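Hypothetical protein SP2199 (PDB 2IBO) is of unknown function but belongs to the thiamine-binding protein family, so it may bind thiamine or a related small molecule. Local coordinates at residues A6-P11 with F71-I76; K2-L7 with V44-F49. All blocks are in the same frame, centred on the assembly; numbering follows the deposited sequence.

How the contacts relate
Both contacts lie in the four-stranded antiparallel sheet of this chain, ordered 35-38, 43-46, 2-11, 70-79, and are the two sides of the inner strand 2-11. Its N-terminal part, 2-7, pairs with 44-49 in contact 2; its C-terminal part, 6-11, pairs on its other side with 71-76 in contact 1. There 70-79 is the outermost strand within the chain, and the second subunit extends the sheet. The centres are about 13 Å apart, A6 and L7 belong to both, and I5 CD1 packs on I76 CG1. Along the chain, helix 16-31 and strand 35-38 separate 2-11 from 43-46, and helix 49-64 separates 43-46 from 70-79. Both contacts reach the fourth subunit of the tetramer.

Contact 1: residues A6-P11 with F71-I76; sequences ALQVLP and FANVKI
A chi1 of 178° carries CG of L7 out on the helix side, and a chi2 of 67° then points its CD1 at V74: L7 CD1 lies 3.7 Å from V74 CG2, with A72 CB a little farther off. These apolar branches suit the helix-facing side. On the other face Q8 and N73 run side by side, their amide planes 63° apart. Q8 NE2 comes within 3.1 Å of N73 OD1, but the angle is poor and no hydrogen bond forms; the N73 amide instead bonds to N73 of the third subunit. A6 fits beside K75 because a methyl permits the close CB–CB approach of 3.6 Å, while the extended lysine carries NZ away to salt bridges with E42 of its own chain and E42 of the fourth subunit. Six backbone bonds join the antiparallel strands in pairs at A6–K75, Q8–N73 and L10–F71; L10 N reaches F71 O at 2.8 Å. Strand 71-76 also pairs with a strand of the second subunit, so the sheet continues across that interface. Helix 49-64 packs on L7 and A72, and helix 16-31 on L7 and P11.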
ATOM      1  N   ALA A   6      10.416   1.182  -1.446  1.00 15.98           N
ATOM      2  CA  ALA A   6       9.842   2.474  -1.096  1.00 15.10           C
ATOM      3  C   ALA A   6       9.414   2.299   0.351  1.00 15.81           C
ATOM      4  O   ALA A   6       8.722   1.332   0.688  1.00 16.09           O
ATOM      5  CB  ALA A   6       8.649   2.768  -1.982  1.00 21.04           C
ATOM      6  N   LEU A   7       9.847   3.196   1.227  1.00 18.81           N
ATOM      7  CA  LEU A   7       9.493   3.057   2.642  1.00 20.76           C
ATOM      8  C   LEU A   7       8.776   4.269   3.225  1.00 21.05           C
ATOM      9  O   LEU A   7       9.143   5.428   2.963  1.00 20.97           O
ATOM     10  CB  LEU A   7      10.752   2.752   3.480  1.00 23.41           C
ATOM     11  CG  LEU A   7      10.594   2.616   5.010  1.00 23.91           C
ATOM     12  CD1 LEU A   7       9.761   1.350   5.360  1.00 22.82           C
ATOM     13  CD2 LEU A   7      11.975   2.560   5.659  1.00 21.13           C
ATOM     14  N   GLN A   8       7.732   3.976   3.994  1.00 18.02           N
ATOM     15  CA  GLN A   8       6.942   4.993   4.675  1.00 20.06           C
ATOM     16  C   GLN A   8       6.714   4.495   6.083  1.00 19.38           C
ATOM     17  O   GLN A   8       6.145   3.421   6.289  1.00 17.89           O
ATOM     18  CB  GLN A   8       5.583   5.200   4.019  1.00 28.06           C
ATOM     19  CG  GLN A   8       4.697   6.124   4.827  1.00 30.64           C
ATOM     20  CD  GLN A   8       3.333   6.344   4.204  1.00 35.96           C
ATOM     21  OE1 GLN A   8       2.625   7.290   4.563  1.00 36.27           O
ATOM     22  NE2 GLN A   8       2.949   5.468   3.268  1.00 37.14           N
ATOM     23  N   VAL A   9       7.168   5.267   7.054  1.00 27.90           N
ATOM     24  CA  VAL A   9       6.991   4.872   8.429  1.00 29.63           C
ATOM     25  C   VAL A   9       5.955   5.754   9.088  1.00 32.04           C
ATOM     26  O   VAL A   9       6.110   6.977   9.141  1.00 31.48           O
ATOM     27  CB  VAL A   9       8.302   4.977   9.226  1.00 12.80           C
ATOM     28  CG1 VAL A   9       8.027   4.675  10.693  1.00 14.08           C
ATOM     29  CG2 VAL A   9       9.346   4.010   8.656  1.00 10.00           C
ATOM     30  N   LEU A  10       4.883   5.127   9.560  1.00 34.69           N
ATOM     31  CA  LEU A  10       3.832   5.847  10.258  1.00 38.11           C
ATOM     32  C   LEU A  10       3.820   5.367  11.697  1.00 39.98           C
ATOM     33  O   LEU A  10       3.184   4.360  12.023  1.00 39.17           O
ATOM     34  CB  LEU A  10       2.464   5.594   9.630  1.00 52.81           C
ATOM     35  CG  LEU A  10       2.263   6.123   8.215  1.00 52.35           C
ATOM     36  CD1 LEU A  10       0.845   5.814   7.777  1.00 51.95           C
ATOM     37  CD2 LEU A  10       2.538   7.616   8.168  1.00 50.32           C
ATOM     38  N   PRO A  11       4.556   6.065  12.576  1.00 81.10           N
ATOM     39  CA  PRO A  11       4.577   5.653  13.977  1.00 73.27           C
ATOM     40  C   PRO A  11       3.245   6.082  14.577  1.00 85.66           C
ATOM     41  O   PRO A  11       2.755   7.183  14.297  1.00 76.70           O
ATOM     42  CB  PRO A  11       5.761   6.430  14.543  1.00 43.47           C
ATOM     43  CG  PRO A  11       5.673   7.728  13.783  1.00 43.21           C
ATOM     44  CD  PRO A  11       5.386   7.266  12.361  1.00 42.48           C
ATOM     45  N   PHE A  71       4.128   1.280  12.395  1.00 35.10           N
ATOM     46  CA  PHE A  71       3.477   0.701  11.229  1.00 32.37           C
ATOM     47  C   PHE A  71       4.196   1.212   9.989  1.00 30.68           C
ATOM     48  O   PHE A  71       4.534   2.401   9.891  1.00 30.56           O
ATOM     49  CB  PHE A  71       1.999   1.092  11.141  1.00 22.20           C
ATOM     50  CG  PHE A  71       1.310   0.540   9.921  1.00 20.96           C
ATOM     51  CD1 PHE A  71       1.381   1.202   8.707  1.00 20.56           C
ATOM     52  CD2 PHE A  71       0.693  -0.701   9.964  1.00 20.70           C
ATOM     53  CE1 PHE A  71       0.859   0.639   7.554  1.00 20.46           C
ATOM     54  CE2 PHE A  71       0.166  -1.276   8.822  1.00 20.49           C
ATOM     55  CZ  PHE A  71       0.251  -0.609   7.605  1.00 21.05           C
ATOM     56  N   ALA A  72       4.417   0.330   9.025  1.00 21.24           N
ATOM     57  CA  ALA A  72       5.117   0.749   7.826  1.00 19.63           C
ATOM     58  C   ALA A  72       4.498   0.200   6.563  1.00 18.65           C
ATOM     59  O   ALA A  72       3.981  -0.911   6.544  1.00 18.53           O
ATOM     60  CB  ALA A  72       6.594   0.324   7.911  1.00 11.53           C
ATOM     61  N   ASN A  73       4.548   1.004   5.508  1.00 16.30           N
ATOM     62  CA  ASN A  73       4.051   0.608   4.205  1.00 15.87           C
ATOM     63  C   ASN A  73       5.339   0.429   3.452  1.00 15.08           C
ATOM     64  O   ASN A  73       6.205   1.295   3.522  1.00 14.75           O
ATOM     65  CB  ASN A  73       3.262   1.738   3.532  1.00 19.51           C
ATOM     66  CG  ASN A  73       1.823   1.840   4.015  1.00 22.33           C
ATOM     67  OD1 ASN A  73       1.250   2.936   4.044  1.00 25.52           O
ATOM     68  ND2 ASN A  73       1.224   0.710   4.373  1.00 21.92           N
ATOM     69  N   VAL A  74       5.483  -0.679   2.742  1.00 17.26           N
ATOM     70  CA  VAL A  74       6.689  -0.885   1.964  1.00 16.73           C
ATOM     71  C   VAL A  74       6.301  -1.361   0.583  1.00 17.10           C
ATOM     72  O   VAL A  74       5.355  -2.133   0.434  1.00 17.69           O
ATOM     73  CB  VAL A  74       7.617  -1.944   2.603  1.00 18.15           C
ATOM     74  CG1 VAL A  74       8.910  -2.033   1.812  1.00 18.01           C
ATOM     75  CG2 VAL A  74       7.909  -1.580   4.041  1.00 17.41           C
ATOM     76  N   LYS A  75       7.019  -0.879  -0.424  1.00 29.70           N
ATOM     77  CA  LYS A  75       6.792  -1.286  -1.796  1.00 29.74           C
ATOM     78  C   LYS A  75       8.090  -1.911  -2.235  1.00 31.71           C
ATOM     79  O   LYS A  75       9.165  -1.337  -2.033  1.00 32.97           O
ATOM     80  CB  LYS A  75       6.502  -0.091  -2.697  1.00 17.53           C
ATOM     81  CG  LYS A  75       5.101   0.417  -2.636  1.00 14.85           C
ATOM     82  CD  LYS A  75       4.988   1.718  -3.407  1.00 16.01           C
ATOM     83  CE  LYS A  75       3.629   2.356  -3.196  1.00 15.89           C
ATOM     84  NZ  LYS A  75       3.591   3.708  -3.817  1.00 19.14           N
ATOM     85  N   ILE A  76       8.000  -3.097  -2.811  1.00 25.08           N
ATOM     86  CA  ILE A  76       9.194  -3.745  -3.296  1.00 24.99           C
ATOM     87  C   ILE A  76       9.000  -4.003  -4.773  1.00 25.01           C
ATOM     88  O   ILE A  76       7.892  -4.299  -5.229  1.00 26.56           O
ATOM     89  CB  ILE A  76       9.455  -5.058  -2.543  1.00 22.81           C
ATOM     90  CG1 ILE A  76       9.392  -4.780  -1.028  1.00 23.37           C
ATOM     91  CG2 ILE A  76      10.806  -5.645  -2.978  1.00 22.52           C
ATOM     92  CD1 ILE A  76       9.848  -5.913  -0.130  1.00 21.49           C
TER

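Contact 2: residues K2-L7 with V44-F49; sequences KASIAL and VLEGEF
A3, I5 and L45 share the helix-facing side of an antiparallel ladder in a ferredoxin-like beta-alpha-beta-beta-alpha-beta fold, where the first strand lies beside the third. The ladder has two hydrogen-bonded pairs. At A3–G47, A3 N donates to G47 O at 2.9 Å and G47 N returns to A3 O at 3.1 Å. At I5–L45, the amide of each residue donates to the carbonyl of the other, and I5 N lies 3.0 Å from L45 O. That carbonyl takes a second donor: in S4 a chi1 of -164° leaves OG beside the residue's own carbonyl carbon and directs it at strand 44-46, where OG donates to L45 O at 3.0 Å. The two donors arrive from opposite faces of the carbonyl plane. A serine suits this spot because its short hydroxyl can sit in the buried sheet surface with its hydrogen spent on the backbone. The other edges of the ladder are bonded too: backbone hydrogen bonds join S4 with N77, V44 with V37 and E46 with T35. E46 OE1 accepts a hydrogen bond from I84 N.

The chain turns a corner at G47, whose positive phi (163°) is far easier for a residue without CB. E48 then takes the N-cap position of helix 49-64, its own N making a weak hydrogen bond with E51 OE1. On the face turned from the helices, A6 CB lies 4.3 Å from V44 CG2, and F41 of the fourth subunit packs on S4 and A6. The small A3 lets the start of the helix come close: its CB lies 3.6 Å from F49 CA and meets the edge of the phenyl ring, 3.7 Å from F49 CD1.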
ATOM      1  N   LYS A   2      18.839  -6.694  -8.967  1.00 29.75           N
ATOM      2  CA  LYS A   2      18.232  -5.363  -8.934  1.00 25.32           C
ATOM      3  C   LYS A   2      16.914  -5.300  -8.180  1.00 22.61           C
ATOM      4  O   LYS A   2      16.037  -6.158  -8.358  1.00 20.69           O
ATOM      5  CB  LYS A   2      18.033  -4.822 -10.351  1.00 45.91           C
ATOM      6  CG  LYS A   2      19.220  -4.039 -10.886  1.00 48.17           C
ATOM      7  CD  LYS A   2      19.008  -3.607 -12.334  1.00 50.41           C
ATOM      8  CE  LYS A   2      18.960  -4.819 -13.271  1.00 53.13           C
ATOM      9  NZ  LYS A   2      18.784  -4.463 -14.711  1.00 55.10           N
ATOM     10  N   ALA A   3      16.786  -4.275  -7.329  1.00 18.85           N
ATOM     11  CA  ALA A   3      15.576  -4.090  -6.542  1.00 15.80           C
ATOM     12  C   ALA A   3      15.380  -2.654  -6.101  1.00 14.52           C
ATOM     13  O   ALA A   3      16.331  -1.895  -5.973  1.00 14.73           O
ATOM     14  CB  ALA A   3      15.608  -4.988  -5.338  1.00 12.73           C
ATOM     15  N   SER A   4      14.130  -2.281  -5.881  1.00 23.71           N
ATOM     16  CA  SER A   4      13.821  -0.942  -5.427  1.00 24.69           C
ATOM     17  C   SER A   4      12.837  -1.110  -4.278  1.00 24.75           C
ATOM     18  O   SER A   4      11.954  -1.963  -4.333  1.00 25.63           O
ATOM     19  CB  SER A   4      13.207  -0.113  -6.551  1.00 27.54           C
ATOM     20  OG  SER A   4      13.255   1.267  -6.230  1.00 30.04           O
ATOM     21  N   ILE A   5      13.010  -0.299  -3.241  1.00 27.39           N
ATOM     22  CA  ILE A   5      12.197  -0.345  -2.033  1.00 25.92           C
ATOM     23  C   ILE A   5      11.706   1.052  -1.724  1.00 26.45           C
ATOM     24  O   ILE A   5      12.482   2.005  -1.751  1.00 28.33           O
ATOM     25  CB  ILE A   5      13.061  -0.846  -0.841  1.00 17.95           C
ATOM     26  CG1 ILE A   5      13.354  -2.328  -1.019  1.00 17.57           C
ATOM     27  CG2 ILE A   5      12.404  -0.550   0.489  1.00 15.73           C
ATOM     28  CD1 ILE A   5      12.109  -3.151  -1.153  1.00 20.74           C
ATOM     29  N   ALA A   6      10.416   1.182  -1.446  1.00 15.98           N
ATOM     30  CA  ALA A   6       9.842   2.474  -1.096  1.00 15.10           C
ATOM     31  C   ALA A   6       9.414   2.299   0.351  1.00 15.81           C
ATOM     32  O   ALA A   6       8.722   1.332   0.688  1.00 16.09           O
ATOM     33  CB  ALA A   6       8.649   2.768  -1.982  1.00 21.04           C
ATOM     34  N   LEU A   7       9.847   3.196   1.227  1.00 18.81           N
ATOM     35  CA  LEU A   7       9.493   3.057   2.642  1.00 20.76           C
ATOM     36  C   LEU A   7       8.776   4.269   3.225  1.00 21.05           C
ATOM     37  O   LEU A   7       9.143   5.428   2.963  1.00 20.97           O
ATOM     38  CB  LEU A   7      10.752   2.752   3.480  1.00 23.41           C
ATOM     39  CG  LEU A   7      10.594   2.616   5.010  1.00 23.91           C
ATOM     40  CD1 LEU A   7       9.761   1.350   5.360  1.00 22.82           C
ATOM     41  CD2 LEU A   7      11.975   2.560   5.659  1.00 21.13           C
ATOM     42  N   VAL A  44      12.295   6.403  -1.231  1.00 14.30           N
ATOM     43  CA  VAL A  44      12.623   5.404  -2.246  1.00 15.06           C
ATOM     44  C   VAL A  44      14.099   5.061  -2.283  1.00 15.37           C
ATOM     45  O   VAL A  44      14.934   5.940  -2.460  1.00 14.13           O
ATOM     46  CB  VAL A  44      12.194   5.896  -3.663  1.00 23.39           C
ATOM     47  CG1 VAL A  44      12.611   4.890  -4.724  1.00 21.23           C
ATOM     48  CG2 VAL A  44      10.695   6.117  -3.703  1.00 21.52           C
ATOM     49  N   LEU A  45      14.401   3.773  -2.137  1.00 17.26           N
ATOM     50  CA  LEU A  45      15.774   3.275  -2.162  1.00 18.01           C
ATOM     51  C   LEU A  45      15.999   2.419  -3.404  1.00 18.63           C
ATOM     52  O   LEU A  45      15.076   1.780  -3.898  1.00 18.34           O
ATOM     53  CB  LEU A  45      16.062   2.451  -0.898  1.00 16.18           C
ATOM     54  CG  LEU A  45      15.890   3.179   0.445  1.00 15.14           C
ATOM     55  CD1 LEU A  45      16.182   2.233   1.593  1.00 15.98           C
ATOM     56  CD2 LEU A  45      16.802   4.371   0.511  1.00 13.11           C
ATOM     57  N   GLU A  46      17.230   2.394  -3.902  1.00 30.36           N
ATOM     58  CA  GLU A  46      17.541   1.619  -5.099  1.00 32.39           C
ATOM     59  C   GLU A  46      18.881   0.900  -4.948  1.00 32.25           C
ATOM     60  O   GLU A  46      19.862   1.511  -4.533  1.00 32.11           O
ATOM     61  CB  GLU A  46      17.592   2.560  -6.301  1.00 26.86           C
ATOM     62  CG  GLU A  46      17.444   1.884  -7.623  1.00 30.06           C
ATOM     63  CD  GLU A  46      17.799   2.797  -8.781  1.00 32.24           C
ATOM     64  OE1 GLU A  46      17.390   2.506  -9.920  1.00 35.61           O
ATOM     65  OE2 GLU A  46      18.502   3.803  -8.566  1.00 34.82           O
ATOM     66  N   GLY A  47      18.916  -0.385  -5.301  1.00 16.38           N
ATOM     67  CA  GLY A  47      20.138  -1.170  -5.197  1.00 17.23           C
ATOM     68  C   GLY A  47      19.882  -2.666  -5.239  1.00 19.55           C
ATOM     69  O   GLY A  47      18.819  -3.102  -5.696  1.00 21.12           O
ATOM     70  N   GLU A  48      20.852  -3.453  -4.762  1.00 22.04           N
ATOM     71  CA  GLU A  48      20.760  -4.923  -4.733  1.00 22.59           C
ATOM     72  C   GLU A  48      19.677  -5.394  -3.760  1.00 22.32           C
ATOM     73  O   GLU A  48      19.541  -4.865  -2.659  1.00 21.94           O
ATOM     74  CB  GLU A  48      22.101  -5.533  -4.318  1.00 60.82           C
ATOM     75  CG  GLU A  48      23.200  -5.417  -5.348  1.00 65.78           C
ATOM     76  CD  GLU A  48      22.908  -6.212  -6.602  1.00 69.93           C
ATOM     77  OE1 GLU A  48      22.610  -7.423  -6.483  1.00 71.02           O
ATOM     78  OE2 GLU A  48      22.982  -5.629  -7.707  1.00 73.30           O
ATOM     79  N   PHE A  49      18.917  -6.403  -4.158  1.00 28.04           N
ATOM     80  CA  PHE A  49      17.853  -6.902  -3.307  1.00 28.13           C
ATOM     81  C   PHE A  49      18.342  -7.200  -1.899  1.00 28.52           C
ATOM     82  O   PHE A  49      17.733  -6.752  -0.918  1.00 27.79           O
ATOM     83  CB  PHE A  49      17.212  -8.157  -3.912  1.00 23.88           C
ATOM     84  CG  PHE A  49      15.990  -8.616  -3.171  1.00 23.47           C
ATOM     85  CD1 PHE A  49      14.949  -7.731  -2.915  1.00 21.95           C
ATOM     86  CD2 PHE A  49      15.885  -9.924  -2.710  1.00 23.81           C
ATOM     87  CE1 PHE A  49      13.826  -8.133  -2.209  1.00 22.71           C
ATOM     88  CE2 PHE A  49      14.760 -10.340  -1.999  1.00 23.60           C
ATOM     89  CZ  PHE A  49      13.726  -9.437  -1.751  1.00 23.27           C
TER